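Long-range contact in ornithine decarboxylase (Entamoeba histolytica, PDB 4AIB), which probably decarboxylates L-ornithine to putrescine with pyridoxal 5'-phosphate as cofactor, working as a homodimer: residues Q24-V36 / H379-L386. Numbering follows the deposited sequence.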
loop_
_atom_site.group_PDB
_atom_site.type_symbol
_atom_site.label_atom_id
_atom_site.label_comp_id
_atom_site.label_asym_id
_atom_site.label_seq_id
_atom_site.Cartn_x
_atom_site.Cartn_y
_atom_site.Cartn_z
ATOM N N GLN A 24 -1.817 -23.715 11.100
ATOM C CA GLN A 24 -2.448 -22.417 11.370
ATOM C C GLN A 24 -2.129 -21.353 10.311
ATOM O O GLN A 24 -0.965 -21.167 9.947
ATOM C CB GLN A 24 -2.091 -21.907 12.776
ATOM C CG GLN A 24 -0.607 -21.670 13.027
ATOM C CD GLN A 24 -0.344 -20.774 14.225
ATOM O OE1 GLN A 24 -1.002 -20.886 15.261
ATOM N NE2 GLN A 24 0.628 -19.880 14.089
ATOM N N PRO A 25 -3.167 -20.651 9.816
ATOM C CA PRO A 25 -2.965 -19.594 8.828
ATOM C C PRO A 25 -2.471 -18.300 9.475
ATOM O O PRO A 25 -2.390 -18.215 10.704
ATOM C CB PRO A 25 -4.364 -19.401 8.241
ATOM C CG PRO A 25 -5.286 -19.751 9.358
ATOM C CD PRO A 25 -4.591 -20.807 10.174
ATOM N N LEU A 26 -2.150 -17.308 8.647
ATOM C CA LEU A 26 -1.683 -16.005 9.122
ATOM C C LEU A 26 -2.733 -15.303 9.984
ATOM O O LEU A 26 -2.394 -14.572 10.915
ATOM C CB LEU A 26 -1.281 -15.113 7.941
ATOM C CG LEU A 26 -0.166 -15.590 6.999
ATOM C CD1 LEU A 26 -0.106 -14.709 5.760
ATOM C CD2 LEU A 26 1.190 -15.634 7.690
ATOM N N GLY A 27 -4.003 -15.542 9.667
ATOM C CA GLY A 27 -5.118 -14.988 10.429
ATOM C C GLY A 27 -6.454 -15.189 9.741
ATOM O O GLY A 27 -6.520 -15.743 8.641
ATOM N N PHE A 28 -7.521 -14.741 10.399
ATOM C CA PHE A 28 -8.866 -14.786 9.825
ATOM C C PHE A 28 -9.732 -13.618 10.294
ATOM O O PHE A 28 -9.527 -13.078 11.384
ATOM C CB PHE A 28 -9.551 -16.134 10.106
ATOM C CG PHE A 28 -9.786 -16.416 11.566
ATOM C CD1 PHE A 28 -10.963 -16.005 12.189
ATOM C CD2 PHE A 28 -8.844 -17.112 12.315
ATOM C CE1 PHE A 28 -11.186 -16.269 13.531
ATOM C CE2 PHE A 28 -9.063 -17.381 13.658
ATOM C CZ PHE A 28 -10.236 -16.961 14.266
ATOM N N TRP A 29 -10.699 -13.240 9.461
ATOM C CA TRP A 29 -11.604 -12.133 9.760
ATOM C C TRP A 29 -12.906 -12.616 10.331
ATOM O O TRP A 29 -13.401 -13.680 9.954
ATOM C CB TRP A 29 -11.872 -11.316 8.502
ATOM C CG TRP A 29 -10.652 -10.623 7.942
ATOM C CD1 TRP A 29 -9.783 -11.093 6.960
ATOM C CD2 TRP A 29 -10.130 -9.299 8.309
ATOM N NE1 TRP A 29 -8.790 -10.181 6.706
ATOM C CE2 TRP A 29 -8.937 -9.084 7.477
ATOM C CE3 TRP A 29 -10.513 -8.310 9.207
ATOM C CZ2 TRP A 29 -8.182 -7.923 7.563
ATOM C CZ3 TRP A 29 -9.741 -7.144 9.284
ATOM C CH2 TRP A 29 -8.606 -6.957 8.481
ATOM N N ILE A 30 -13.472 -11.838 11.252
ATOM C CA ILE A 30 -14.807 -12.108 11.782
ATOM C C ILE A 30 -15.759 -10.990 11.364
ATOM O O ILE A 30 -15.564 -9.827 11.725
ATOM C CB ILE A 30 -14.813 -12.286 13.319
ATOM C CG1 ILE A 30 -14.002 -13.525 13.721
ATOM C CG2 ILE A 30 -16.243 -12.399 13.841
ATOM C CD1 ILE A 30 -13.813 -13.693 15.216
ATOM N N PHE A 31 -16.782 -11.353 10.592
ATOM C CA PHE A 31 -17.755 -10.388 10.093
ATOM C C PHE A 31 -18.873 -10.151 11.108
ATOM O O PHE A 31 -19.758 -10.993 11.287
ATOM C CB PHE A 31 -18.316 -10.839 8.738
ATOM C CG PHE A 31 -19.217 -9.828 8.081
ATOM C CD1 PHE A 31 -18.744 -8.563 7.748
ATOM C CD2 PHE A 31 -20.536 -10.146 7.784
ATOM C CE1 PHE A 31 -19.572 -7.631 7.140
ATOM C CE2 PHE A 31 -21.371 -9.220 7.175
ATOM C CZ PHE A 31 -20.887 -7.961 6.853
ATOM N N ASP A 32 -18.810 -9.002 11.775
ATOM C CA ASP A 32 -19.796 -8.619 12.782
ATOM C C ASP A 32 -20.996 -7.961 12.108
ATOM O O ASP A 32 -20.997 -6.754 11.855
ATOM C CB ASP A 32 -19.165 -7.674 13.814
ATOM C CG ASP A 32 -19.960 -7.593 15.113
ATOM O OD1 ASP A 32 -21.121 -8.054 15.157
ATOM O OD2 ASP A 32 -19.413 -7.062 16.103
ATOM N N THR A 33 -22.012 -8.770 11.817
ATOM C CA THR A 33 -23.218 -8.305 11.133
ATOM C C THR A 33 -24.002 -7.316 11.997
ATOM O O THR A 33 -24.498 -6.306 11.494
ATOM C CB THR A 33 -24.126 -9.484 10.727
ATOM O OG1 THR A 33 -23.325 -10.573 10.255
ATOM C CG2 THR A 33 -25.109 -9.074 9.643
ATOM N N GLU A 34 -24.097 -7.609 13.294
ATOM C CA GLU A 34 -24.769 -6.729 14.253
ATOM C C GLU A 34 -24.025 -5.411 14.443
ATOM O O GLU A 34 -24.645 -4.377 14.697
ATOM C CB GLU A 34 -24.941 -7.425 15.604
ATOM C CG GLU A 34 -26.067 -8.449 15.647
ATOM C CD GLU A 34 -26.402 -8.902 17.058
ATOM O OE1 GLU A 34 -26.481 -8.045 17.966
ATOM O OE2 GLU A 34 -26.595 -10.120 17.257
ATOM N N GLY A 35 -22.699 -5.460 14.320
ATOM C CA GLY A 35 -21.851 -4.272 14.423
ATOM C C GLY A 35 -22.085 -3.281 13.297
ATOM O O GLY A 35 -21.981 -2.068 13.497
ATOM N N VAL A 36 -22.395 -3.804 12.112
ATOM C CA VAL A 36 -22.737 -2.978 10.957
ATOM C C VAL A 36 -24.119 -2.360 11.156
ATOM O O VAL A 36 -24.297 -1.156 10.964
ATOM C CB VAL A 36 -22.724 -3.791 9.642
ATOM C CG1 VAL A 36 -22.984 -2.888 8.443
ATOM C CG2 VAL A 36 -21.401 -4.520 9.467
ATOM N N HIS A 379 -6.635 -15.669 5.538
ATOM C CA HIS A 379 -7.436 -14.506 5.160
ATOM C C HIS A 379 -8.871 -14.870 4.872
ATOM O O HIS A 379 -9.546 -14.215 4.071
ATOM C CB HIS A 379 -6.799 -13.778 3.976
ATOM C CG HIS A 379 -6.621 -14.643 2.749
ATOM N ND1 HIS A 379 -5.567 -15.464 2.589
ATOM C CD2 HIS A 379 -7.409 -14.786 1.607
ATOM C CE1 HIS A 379 -5.673 -16.104 1.409
ATOM N NE2 HIS A 379 -6.800 -15.688 0.809
ATOM N N VAL A 380 -9.349 -15.923 5.535
ATOM C CA VAL A 380 -10.735 -16.377 5.417
ATOM C C VAL A 380 -11.628 -15.502 6.298
ATOM O O VAL A 380 -11.211 -15.072 7.375
ATOM C CB VAL A 380 -10.883 -17.862 5.836
ATOM C CG1 VAL A 380 -12.273 -18.390 5.504
ATOM C CG2 VAL A 380 -9.825 -18.722 5.158
ATOM N N ILE A 381 -12.847 -15.234 5.832
ATOM C CA ILE A 381 -13.808 -14.427 6.586
ATOM C C ILE A 381 -14.947 -15.298 7.122
ATOM O O ILE A 381 -15.691 -15.910 6.352
ATOM C CB ILE A 381 -14.378 -13.264 5.737
ATOM C CG1 ILE A 381 -13.241 -12.437 5.120
ATOM C CG2 ILE A 381 -15.292 -12.380 6.580
ATOM C CD1 ILE A 381 -13.653 -11.591 3.931
ATOM N N TYR A 382 -15.066 -15.350 8.448
ATOM C CA TYR A 382 -16.131 -16.101 9.114
ATOM C C TYR A 382 -17.178 -15.147 9.686
ATOM O O TYR A 382 -16.840 -14.190 10.385
ATOM C CB TYR A 382 -15.561 -16.978 10.235
ATOM C CG TYR A 382 -14.528 -17.990 9.786
ATOM C CD1 TYR A 382 -14.907 -19.264 9.361
ATOM C CD2 TYR A 382 -13.168 -17.679 9.799
ATOM C CE1 TYR A 382 -13.962 -20.193 8.953
ATOM C CE2 TYR A 382 -12.217 -18.601 9.393
ATOM C CZ TYR A 382 -12.618 -19.856 8.971
ATOM O OH TYR A 382 -11.674 -20.773 8.568
ATOM N N THR A 383 -18.446 -15.409 9.387
ATOM C CA THR A 383 -19.539 -14.573 9.879
ATOM C C THR A 383 -19.853 -14.905 11.338
ATOM O O THR A 383 -19.985 -16.075 11.704
ATOM C CB THR A 383 -20.807 -14.718 9.006
ATOM O OG1 THR A 383 -20.458 -14.561 7.625
ATOM C CG2 THR A 383 -21.849 -13.666 9.376
ATOM N N LEU A 384 -19.955 -13.861 12.158
ATOM C CA LEU A 384 -20.285 -13.994 13.575
ATOM C C LEU A 384 -21.728 -14.475 13.758
ATOM O O LEU A 384 -22.644 -13.938 13.126
ATOM C CB LEU A 384 -20.071 -12.656 14.295
ATOM C CG LEU A 384 -20.169 -12.591 15.824
ATOM C CD1 LEU A 384 -18.929 -13.170 16.488
ATOM C CD2 LEU A 384 -20.388 -11.156 16.278
ATOM N N PRO A 385 -21.929 -15.496 14.615
ATOM C CA PRO A 385 -23.261 -16.039 14.900
ATOM C C PRO A 385 -24.162 -15.036 15.616
ATOM O O PRO A 385 -23.696 -14.284 16.478
ATOM C CB PRO A 385 -22.968 -17.234 15.814
ATOM C CG PRO A 385 -21.629 -16.953 16.405
ATOM C CD PRO A 385 -20.875 -16.243 15.324
ATOM N N LEU A 386 -25.441 -15.039 15.252
ATOM C CA LEU A 386 -26.426 -14.122 15.825
ATOM C C LEU A 386 -27.824 -14.720 15.772
ATOM O O LEU A 386 -28.156 -15.440 14.832
ATOM C CB LEU A 386 -26.391 -12.768 15.102
ATOM C CG LEU A 386 -26.318 -12.752 13.569
ATOM C CD1 LEU A 386 -27.678 -12.499 12.936
ATOM C CD2 LEU A 386 -25.302 -11.720 13.109
#
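Trp29 is held by both its backbone polar atoms: its N donates to Val380 O (2.8 Å) and its O accepts from Tyr382 N (2.8 Å). Phe31 repeats the pattern, N to Tyr382 O and O from Leu384 N (3.0 Å), so strands 27-31 and 380-383 run parallel, their short axes 29° apart. Tyr382 O also takes a CA-H...O contact from Ile30 CA. On the face bearing Phe28, Ile30 and Tyr382, the edge of the tyrosine ring meets the phenylalanine face in an offset edge-to-face pair, planes at 88°, with Phe28 CD1 3.7 Å from Tyr382 CD2. Phe28 CG sits between its backbone N and carbonyl carbon (chi1 63°), which sets the ring across Tyr382. Farther along, Leu384 CD1 meets Ile30 CG2 at 3.8 Å, and Phe11 of helix 6-16 packs on both residues. On the other face Ile381 spans two neighbours, CG1 against Trp29 CB and CG2 against Phe31 CB. Asp32, N-cap of helix 33-46, accepts a weak bond from Gly35 N through OD1 and bonds His268 NE2 through OD2. With Phe28 and Ile30 bonded to strand 267-281, 27-31 is an inner strand of the beta domain beside the TIM barrel, flanked by the last modelled strand.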